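DTDP-4-dehydrorhamnose 3,5-epimerase (Elizabethkingia anophelis NUHP1, PDB 6C46) probably catalyses the 3,5-epimerization of dTDP-4-dehydro-6-deoxy-D-glucose to dTDP-4-dehydro-L-rhamnose, a step in dTDP-L-rhamnose biosynthesis. Local coordinates at residues K60-L66 / V130-A136; A77-S83 / F138-N144. All blocks are in the same frame, centred on the assembly; numbering follows the deposited sequence. Where two conformers were deposited one is given.

Contact 1. Residues K60-L66 / V130-A136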
ATOM      1  N   LYS A  60     -10.361  -3.104  -8.589  1.00 17.88           N
ATOM      2  CA  LYS A  60     -10.095  -4.072  -9.643  1.00 20.79           C
ATOM      3  C   LYS A  60     -11.137  -3.846 -10.722  1.00 26.10           C
ATOM      4  O   LYS A  60     -12.329  -3.755 -10.408  1.00 24.01           O
ATOM      5  CB  LYS A  60     -10.181  -5.503  -9.125  1.00 18.95           C
ATOM      6  CG  LYS A  60     -10.075  -6.581 -10.231  1.00 27.88           C
ATOM      7  CD  LYS A  60      -9.763  -7.962  -9.652  1.00 30.59           C
ATOM      8  CE  LYS A  60      -9.838  -9.043 -10.715  1.00 35.83           C
ATOM      9  NZ  LYS A  60      -9.561 -10.394 -10.149  1.00 44.78           N
ATOM     10  N   SER A  61     -10.692  -3.745 -11.979  1.00 21.65           N
ATOM     11  CA  SER A  61     -11.581  -3.439 -13.100  1.00 25.97           C
ATOM     12  C   SER A  61     -11.111  -4.212 -14.317  1.00 24.68           C
ATOM     13  O   SER A  61      -9.962  -4.662 -14.383  1.00 23.17           O
ATOM     14  CB  SER A  61     -11.613  -1.930 -13.416  1.00 23.52           C
ATOM     15  OG  SER A  61     -11.603  -1.151 -12.231  1.00 36.35           O
ATOM     16  N   SER A  62     -12.001  -4.358 -15.293  1.00 21.92           N
ATOM     17  CA  SER A  62     -11.708  -5.151 -16.476  0.51 23.77           C
ATOM     18  C   SER A  62     -11.204  -4.267 -17.613  1.00 23.81           C
ATOM     19  O   SER A  62     -11.314  -3.040 -17.570  1.00 21.29           O
ATOM     20  CB  SER A  62     -12.949  -5.928 -16.910  0.51 26.96           C
ATOM     21  OG  SER A  62     -13.432  -6.695 -15.830  0.51 29.56           O
ATOM     22  N   TYR A  63     -10.656  -4.926 -18.648  1.00 26.69           N
ATOM     23  CA  TYR A  63     -10.090  -4.254 -19.817  1.00 28.60           C
ATOM     24  C   TYR A  63     -11.000  -3.144 -20.335  1.00 26.25           C
ATOM     25  O   TYR A  63     -12.192  -3.353 -20.567  1.00 23.09           O
ATOM     26  CB  TYR A  63      -9.840  -5.271 -20.952  1.00 23.65           C
ATOM     27  CG  TYR A  63      -9.516  -4.554 -22.238  1.00 24.10           C
ATOM     28  CD1 TYR A  63     -10.417  -4.531 -23.309  1.00 30.98           C
ATOM     29  CD2 TYR A  63      -8.333  -3.838 -22.354  1.00 23.59           C
ATOM     30  CE1 TYR A  63     -10.119  -3.823 -24.477  1.00 33.81           C
ATOM     31  CE2 TYR A  63      -8.027  -3.130 -23.502  1.00 26.30           C
ATOM     32  CZ  TYR A  63      -8.916  -3.121 -24.560  1.00 29.17           C
ATOM     33  OH  TYR A  63      -8.567  -2.410 -25.695  1.00 28.87           O
ATOM     34  N   GLY A  64     -10.429  -1.964 -20.532  1.00 25.17           N
ATOM     35  CA  GLY A  64     -11.148  -0.875 -21.166  1.00 26.49           C
ATOM     36  C   GLY A  64     -11.916   0.006 -20.212  1.00 25.13           C
ATOM     37  O   GLY A  64     -12.350   1.101 -20.603  1.00 20.94           O
ATOM     38  N   VAL A  65     -12.089  -0.426 -18.968  1.00 20.01           N
ATOM     39  CA  VAL A  65     -12.682   0.457 -17.972  1.00 19.17           C
ATOM     40  C   VAL A  65     -11.797   1.684 -17.827  1.00 21.16           C
ATOM     41  O   VAL A  65     -10.582   1.575 -17.602  1.00 23.66           O
ATOM     42  CB  VAL A  65     -12.878  -0.279 -16.645  1.00 18.81           C
ATOM     43  CG1 VAL A  65     -13.182   0.733 -15.533  1.00 19.89           C
ATOM     44  CG2 VAL A  65     -14.049  -1.313 -16.800  1.00 20.16           C
ATOM     45  N   LEU A  66     -12.398   2.857 -18.001  1.00 18.25           N
ATOM     46  CA  LEU A  66     -11.702   4.139 -17.932  1.00 20.28           C
ATOM     47  C   LEU A  66     -12.414   4.993 -16.893  1.00 19.94           C
ATOM     48  O   LEU A  66     -13.625   5.199 -16.993  1.00 22.56           O
ATOM     49  CB  LEU A  66     -11.707   4.812 -19.307  1.00 19.72           C
ATOM     50  CG  LEU A  66     -10.766   6.008 -19.579  1.00 20.49           C
ATOM     51  CD1 LEU A  66     -10.628   6.207 -21.070  1.00 18.17           C
ATOM     52  CD2 LEU A  66     -11.247   7.288 -18.912  1.00 20.14           C
ATOM     53  N   VAL A 130      -7.008   4.102 -17.418  1.00 15.25           N
ATOM     54  CA  VAL A 130      -7.723   3.112 -18.223  1.00 17.56           C
ATOM     55  C   VAL A 130      -7.028   1.767 -18.065  1.00 21.28           C
ATOM     56  O   VAL A 130      -5.801   1.706 -17.934  1.00 19.00           O
ATOM     57  CB  VAL A 130      -7.776   3.515 -19.712  1.00 19.14           C
ATOM     58  CG1 VAL A 130      -6.362   3.625 -20.257  1.00 17.18           C
ATOM     59  CG2 VAL A 130      -8.596   2.499 -20.527  1.00 22.57           C
ATOM     60  N   VAL A 131      -7.812   0.692 -18.025  1.00 18.35           N
ATOM     61  CA  VAL A 131      -7.247  -0.640 -17.833  1.00 20.08           C
ATOM     62  C   VAL A 131      -6.783  -1.158 -19.183  1.00 25.15           C
ATOM     63  O   VAL A 131      -7.573  -1.235 -20.127  1.00 23.68           O
ATOM     64  CB  VAL A 131      -8.268  -1.593 -17.196  1.00 23.59           C
ATOM     65  CG1 VAL A 131      -7.708  -2.998 -17.168  1.00 19.92           C
ATOM     66  CG2 VAL A 131      -8.636  -1.109 -15.763  1.00 19.93           C
ATOM     67  N   LEU A 132      -5.510  -1.523 -19.277  1.00 22.23           N
ATOM     68  CA  LEU A 132      -4.955  -2.034 -20.529  1.00 19.41           C
ATOM     69  C   LEU A 132      -4.977  -3.548 -20.623  1.00 21.11           C
ATOM     70  O   LEU A 132      -4.981  -4.094 -21.737  1.00 21.97           O
ATOM     71  CB  LEU A 132      -3.507  -1.566 -20.677  1.00 28.33           C
ATOM     72  CG  LEU A 132      -3.301  -0.064 -20.595  1.00 26.06           C
ATOM     73  CD1 LEU A 132      -1.809   0.224 -20.604  1.00 25.41           C
ATOM     74  CD2 LEU A 132      -4.002   0.604 -21.777  1.00 21.62           C
ATOM     75  N   SER A 133      -4.921  -4.241 -19.486  1.00 21.59           N
ATOM     76  CA  SER A 133      -4.874  -5.698 -19.463  1.00 22.12           C
ATOM     77  C   SER A 133      -6.272  -6.297 -19.297  1.00 22.58           C
ATOM     78  O   SER A 133      -7.268  -5.586 -19.177  1.00 21.47           O
ATOM     79  CB  SER A 133      -3.934  -6.152 -18.359  1.00 24.97           C
ATOM     80  OG  SER A 133      -4.204  -5.395 -17.194  1.00 23.84           O
ATOM     81  N   GLU A 134      -6.352  -7.630 -19.274  1.00 22.90           N
ATOM     82  CA  GLU A 134      -7.657  -8.274 -19.142  1.00 31.26           C
ATOM     83  C   GLU A 134      -8.384  -7.777 -17.894  1.00 31.11           C
ATOM     84  O   GLU A 134      -9.571  -7.439 -17.944  1.00 22.93           O
ATOM     85  CB  GLU A 134      -7.483  -9.797 -19.116  1.00 34.08           C
ATOM     86  CG  GLU A 134      -8.767 -10.581 -19.272  1.00 53.08           C
ATOM     87  CD  GLU A 134      -8.528 -12.094 -19.438  1.00 65.56           C
ATOM     88  OE1 GLU A 134      -7.351 -12.512 -19.550  1.00 64.87           O
ATOM     89  OE2 GLU A 134      -9.524 -12.857 -19.463  1.00 67.31           O
ATOM     90  N   THR A 135      -7.677  -7.704 -16.769  1.00 24.78           N
ATOM     91  CA  THR A 135      -8.138  -7.032 -15.559  1.00 20.46           C
ATOM     92  C   THR A 135      -6.922  -6.398 -14.903  1.00 20.73           C
ATOM     93  O   THR A 135      -5.782  -6.764 -15.197  1.00 25.01           O
ATOM     94  CB  THR A 135      -8.802  -7.978 -14.536  1.00 28.28           C
ATOM     95  OG1 THR A 135      -7.811  -8.873 -14.013  1.00 32.59           O
ATOM     96  CG2 THR A 135      -9.912  -8.801 -15.162  1.00 31.31           C
ATOM     97  N   ALA A 136      -7.167  -5.442 -14.008  1.00 18.04           N
ATOM     98  CA  ALA A 136      -6.066  -4.810 -13.297  1.00 17.02           C
ATOM     99  C   ALA A 136      -6.515  -4.420 -11.900  1.00 18.94           C
ATOM    100  O   ALA A 136      -7.668  -4.031 -11.691  1.00 19.52           O
ATOM    101  CB  ALA A 136      -5.549  -3.564 -14.017  1.00 16.26           C
TER
HETATM  102  O   HOH W   1      -9.092  -1.025 -11.183  1.00 21.59           O
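Two chain reversals meet here through backbone hydrogen bonds: the type II turn from Ser62 to Val65 and the connection 132-134, at one end of the beta sandwich, partly buried. On one side of the turn Ser61 and Ala136 form an antiparallel hydrogen-bonded pair; Ala136 N reaches Ser61 O at 2.9 Å, and Ser61 N answers to Ala136 O. On the other side Val131 N binds Val65 O, and Leu66 faces Val130 as a non-hydrogen-bonded pair with Leu66 CG 3.9 Å from Val130 CB. The register differs by one residue between the two pairings, and between them each segment passes from one sheet to the other. This is the cupin architecture of RmlC-type epimerases: strands 55-62 and 135-142 belong to one sheet, 66-72 and 125-131 to the facing one. The turn itself is gripped by Gly64 N, which donates to Val131 O at 3.0 Å, and by Tyr63 N, which meets Glu134 O at 2.8 Å from well above the carbonyl plane. Gly64 has a positive phi (89°), as the third residue of a type II turn does, a conformation that glycine adopts readily. Tyr63 CG lies anti to the backbone N (chi1 169°), which lays the ring beside the 131-133 backbone, Ser133 O near the ring plane at its edge; its OH continues to Asp171. Val131 points at the turn, its CB 3.4 Å from Ser62 O and its CG2 3.9 Å from Ser61 CB. The extended Lys60 side chain crosses Thr135 at a slant, Lys60 CE 3.9 Å from Thr135 OG1. Lys60 also pairs with a strand of the second subunit, carrying the sheet across the dimer interface, and Ser62 OG hydrogen-bonds to Arg31 O of that subunit.

Contact 2. Residues A77-S83 / F138-N144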
ATOM      1  N   ALA A  77      -8.780  18.875  -1.503  1.00 14.13           N
ATOM      2  CA  ALA A  77      -7.974  18.317  -2.587  1.00 18.97           C
ATOM      3  C   ALA A  77      -7.064  17.204  -2.071  1.00 18.30           C
ATOM      4  O   ALA A  77      -6.542  17.269  -0.958  1.00 15.95           O
ATOM      5  CB  ALA A  77      -7.129  19.414  -3.262  1.00 20.10           C
ATOM      6  N   GLN A  78      -6.899  16.166  -2.884  1.00 12.35           N
ATOM      7  CA  GLN A  78      -6.147  14.974  -2.512  1.00 13.41           C
ATOM      8  C   GLN A  78      -4.953  14.821  -3.430  1.00 16.85           C
ATOM      9  O   GLN A  78      -5.141  14.660  -4.637  1.00 17.32           O
ATOM     10  CB  GLN A  78      -7.003  13.723  -2.635  1.00 13.53           C
ATOM     11  CG  GLN A  78      -8.201  13.666  -1.698  1.00 15.27           C
ATOM     12  CD  GLN A  78      -9.126  12.518  -2.023  1.00 19.05           C
ATOM     13  OE1 GLN A  78      -9.566  12.368  -3.163  1.00 16.94           O
ATOM     14  NE2 GLN A  78      -9.471  11.718  -1.008  1.00 16.16           N
ATOM     15  N   ALA A  79      -3.739  14.847  -2.864  1.00 11.31           N
ATOM     16  CA  ALA A  79      -2.602  14.297  -3.588  1.00 10.63           C
ATOM     17  C   ALA A  79      -2.737  12.782  -3.614  1.00 17.67           C
ATOM     18  O   ALA A  79      -3.229  12.185  -2.652  1.00 16.54           O
ATOM     19  CB  ALA A  79      -1.273  14.703  -2.927  1.00 15.33           C
ATOM     20  N   LYS A  80      -2.317  12.160  -4.728  1.00 13.36           N
ATOM     21  CA  LYS A  80      -2.498  10.731  -4.952  1.00 16.28           C
ATOM     22  C   LYS A  80      -1.170  10.091  -5.323  1.00 19.15           C
ATOM     23  O   LYS A  80      -0.445  10.616  -6.169  1.00 19.51           O
ATOM     24  CB  LYS A  80      -3.537  10.471  -6.050  1.00 12.97           C
ATOM     25  CG  LYS A  80      -4.940  10.976  -5.662  1.00 17.52           C
ATOM     26  CD  LYS A  80      -5.884  11.114  -6.864  1.00 19.52           C
ATOM     27  CE  LYS A  80      -7.231  11.736  -6.449  1.00 26.21           C
ATOM     28  NZ  LYS A  80      -8.065  12.186  -7.650  1.00 22.41           N
ATOM     29  N   LEU A  81      -0.851   8.965  -4.683  1.00 14.51           N
ATOM     30  CA  LEU A  81       0.308   8.147  -5.035  1.00 13.36           C
ATOM     31  C   LEU A  81      -0.250   6.838  -5.553  1.00 18.52           C
ATOM     32  O   LEU A  81      -0.834   6.067  -4.785  1.00 16.34           O
ATOM     33  CB  LEU A  81       1.210   7.913  -3.826  1.00 13.21           C
ATOM     34  CG  LEU A  81       2.503   7.154  -4.104  1.00 15.70           C
ATOM     35  CD1 LEU A  81       3.400   7.910  -5.081  1.00 12.97           C
ATOM     36  CD2 LEU A  81       3.200   6.939  -2.762  1.00 25.24           C
ATOM     37  N   VAL A  82      -0.108   6.596  -6.848  1.00 12.37           N
ATOM     38  CA  VAL A  82      -0.865   5.527  -7.473  1.00 12.31           C
ATOM     39  C   VAL A  82       0.079   4.497  -8.069  1.00 17.46           C
ATOM     40  O   VAL A  82       1.206   4.805  -8.474  1.00 17.74           O
ATOM     41  CB  VAL A  82      -1.838   6.090  -8.541  1.00 18.77           C
ATOM     42  CG1 VAL A  82      -2.749   7.146  -7.934  1.00 16.27           C
ATOM     43  CG2 VAL A  82      -1.083   6.740  -9.670  1.00 17.12           C
ATOM     44  N   SER A  83      -0.384   3.249  -8.101  1.00 15.77           N
ATOM     45  CA  SER A  83       0.391   2.181  -8.716  1.00 20.94           C
ATOM     46  C   SER A  83      -0.559   1.064  -9.097  1.00 21.83           C
ATOM     47  O   SER A  83      -1.737   1.070  -8.745  1.00 15.64           O
ATOM     48  CB  SER A  83       1.501   1.668  -7.786  1.00 18.91           C
ATOM     49  OG  SER A  83       0.958   1.178  -6.556  1.00 19.97           O
ATOM     50  N   PHE A 138      -5.724  -1.664  -9.066  1.00 17.63           N
ATOM     51  CA  PHE A 138      -5.194  -0.307  -9.027  1.00 15.70           C
ATOM     52  C   PHE A 138      -5.160   0.138  -7.576  1.00 20.01           C
ATOM     53  O   PHE A 138      -6.140  -0.044  -6.855  1.00 24.21           O
ATOM     54  CB  PHE A 138      -6.086   0.636  -9.854  1.00 12.79           C
ATOM     55  CG  PHE A 138      -5.565   2.059  -9.964  1.00 22.46           C
ATOM     56  CD1 PHE A 138      -4.512   2.365 -10.830  1.00 19.36           C
ATOM     57  CD2 PHE A 138      -6.189   3.104  -9.273  1.00 23.60           C
ATOM     58  CE1 PHE A 138      -4.061   3.686 -10.972  1.00 19.99           C
ATOM     59  CE2 PHE A 138      -5.732   4.441  -9.416  1.00 21.64           C
ATOM     60  CZ  PHE A 138      -4.654   4.710 -10.271  1.00 20.15           C
ATOM     61  N   SER A 139      -4.050   0.718  -7.148  1.00 19.20           N
ATOM     62  CA  SER A 139      -3.887   1.171  -5.770  1.00 17.57           C
ATOM     63  C   SER A 139      -3.692   2.679  -5.772  1.00 16.19           C
ATOM     64  O   SER A 139      -2.869   3.201  -6.533  1.00 16.83           O
ATOM     65  CB  SER A 139      -2.688   0.475  -5.117  1.00 20.98           C
ATOM     66  OG  SER A 139      -2.151   1.248  -4.057  1.00 25.11           O
ATOM     67  N   TYR A 140      -4.449   3.393  -4.945  1.00 18.68           N
ATOM     68  CA  TYR A 140      -4.158   4.815  -4.809  1.00 20.30           C
ATOM     69  C   TYR A 140      -4.228   5.223  -3.349  1.00 22.44           C
ATOM     70  O   TYR A 140      -5.198   4.915  -2.653  1.00 25.93           O
ATOM     71  CB  TYR A 140      -5.063   5.692  -5.687  1.00 23.23           C
ATOM     72  CG  TYR A 140      -6.560   5.595  -5.561  1.00 26.26           C
ATOM     73  CD1 TYR A 140      -7.287   6.648  -5.004  1.00 32.00           C
ATOM     74  CD2 TYR A 140      -7.264   4.502  -6.060  1.00 24.76           C
ATOM     75  CE1 TYR A 140      -8.657   6.603  -4.905  1.00 34.25           C
ATOM     76  CE2 TYR A 140      -8.634   4.444  -5.968  1.00 40.58           C
ATOM     77  CZ  TYR A 140      -9.329   5.499  -5.388  1.00 46.07           C
ATOM     78  OH  TYR A 140     -10.697   5.453  -5.292  1.00 49.56           O
ATOM     79  N   LYS A 141      -3.157   5.856  -2.889  1.00 18.64           N
ATOM     80  CA  LYS A 141      -3.058   6.446  -1.562  1.00 18.43           C
ATOM     81  C   LYS A 141      -3.330   7.933  -1.698  1.00 22.85           C
ATOM     82  O   LYS A 141      -2.824   8.578  -2.626  1.00 17.60           O
ATOM     83  CB  LYS A 141      -1.667   6.233  -0.964  1.00 24.29           C
ATOM     84  CG  LYS A 141      -1.108   4.801  -1.099  1.00 33.55           C
ATOM     85  CD  LYS A 141       0.159   4.582  -0.248  1.00 48.96           C
ATOM     86  CE  LYS A 141      -0.119   4.642   1.264  1.00 58.93           C
ATOM     87  NZ  LYS A 141       1.063   4.385   2.153  1.00 55.84           N
ATOM     88  N   CYS A 142      -4.103   8.482  -0.769  1.00 13.91           N
ATOM     89  CA  CYS A 142      -4.484   9.887  -0.827  1.00 14.33           C
ATOM     90  C   CYS A 142      -3.968  10.593   0.403  1.00 16.86           C
ATOM     91  O   CYS A 142      -4.035  10.040   1.503  1.00 12.72           O
ATOM     92  CB  CYS A 142      -5.987  10.060  -0.887  1.00 16.92           C
ATOM     93  SG  CYS A 142      -6.729   9.251  -2.319  1.00 25.67           S
ATOM     94  N   ASP A 143      -3.522  11.841   0.222  1.00 14.63           N
ATOM     95  CA  ASP A 143      -3.045  12.646   1.338  1.00 14.66           C
ATOM     96  C   ASP A 143      -4.152  13.506   1.948  1.00 16.43           C
ATOM     97  O   ASP A 143      -3.866  14.420   2.725  1.00 13.35           O
ATOM     98  CB  ASP A 143      -1.806  13.464   0.907  1.00 14.94           C
ATOM     99  CG  ASP A 143      -2.141  14.830   0.297  1.00 20.67           C
ATOM    100  OD1 ASP A 143      -3.271  15.090  -0.165  1.00 15.36           O
ATOM    101  OD2 ASP A 143      -1.211  15.668   0.259  1.00 18.16           O
ATOM    102  N   ASN A 144      -5.419  13.186   1.666  1.00 14.20           N
ATOM    103  CA  ASN A 144      -6.538  13.890   2.275  1.00 15.40           C
ATOM    104  C   ASN A 144      -7.738  12.966   2.208  1.00 18.89           C
ATOM    105  O   ASN A 144      -7.764  12.014   1.422  1.00 16.62           O
ATOM    106  CB  ASN A 144      -6.807  15.223   1.550  1.00 17.81           C
ATOM    107  CG  ASN A 144      -7.432  16.279   2.434  1.00 23.49           C
ATOM    108  OD1 ASN A 144      -7.944  16.003   3.530  1.00 23.71           O
ATOM    109  ND2 ASN A 144      -7.424  17.518   1.939  1.00 21.40           N
TER
HETATM  110  O   HOH W   2       0.035   3.581  -4.533  1.00 27.50           O
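Asn144 holds CG anti to its own N (chi1 -152°), sending ND2 to Ala77 O at 3.0 Å, while Asp143 turns CG between its N and carbonyl carbon (chi1 88°) and brings its carboxylate back to the backbone of Ala79. These side chains finish an antiparallel pairing of neighbouring strands, 80-86 and 135-142, within one sheet of the cupin sandwich. Leu81-Lys141 and Ser83-Ser139 are its hydrogen-bonded pairs; the Lys141 N to Leu81 O bond is nearly straight (177°). Lys80, Val82, Tyr140 and Cys142 share one face. There Val82 CG1 packs against Tyr140 CB at 3.5 Å, at the root of the predicted proton donor, and Val82 CB lies 3.6 Å from Phe138 CZ; Lys80 lies near His70, the predicted proton acceptor. Leu81, Ser83, Ser139 and Lys141 line the other face, where Lys141 reaches Asp56 of the second subunit in a salt bridge. Beyond the strands, Gln78 crosses Asn144 at about a right angle, and NE2 donates to Asn144 O at 3.0 Å with that oxygen close to the Gln78 amide plane. Asp143 OD1 also forms a salt bridge with Arg123 and OD2 a hydrogen bond with Asn50, so both carboxylate oxygens are held. Ala79 N meets Asp143 OD1 at 2.8 Å from above the carboxylate plane, and Ala79 CB lies 3.3 Å from Asp143 OD2.

How the contacts relate
The centres of contacts 1 and 2 lie about 18 Å apart, and both draw on strand 135-142: contact 1 takes its first two residues, contact 2 residues 138-142 and the start of the loop beyond. In that sheet strand 135-142 lies between 55-62, its partner in contact 1, and 80-86, its partner in contact 2. Along the chain the segments alternate, 60-66, 77-83, 130-136 and 138-144. Contact 1 sits where the chain passes between the two sheets at one end of the sandwich, whereas contact 2 is buried nearer the middle and carries Tyr140. Residues of both contacts touch the second subunit, consistent with the homodimer.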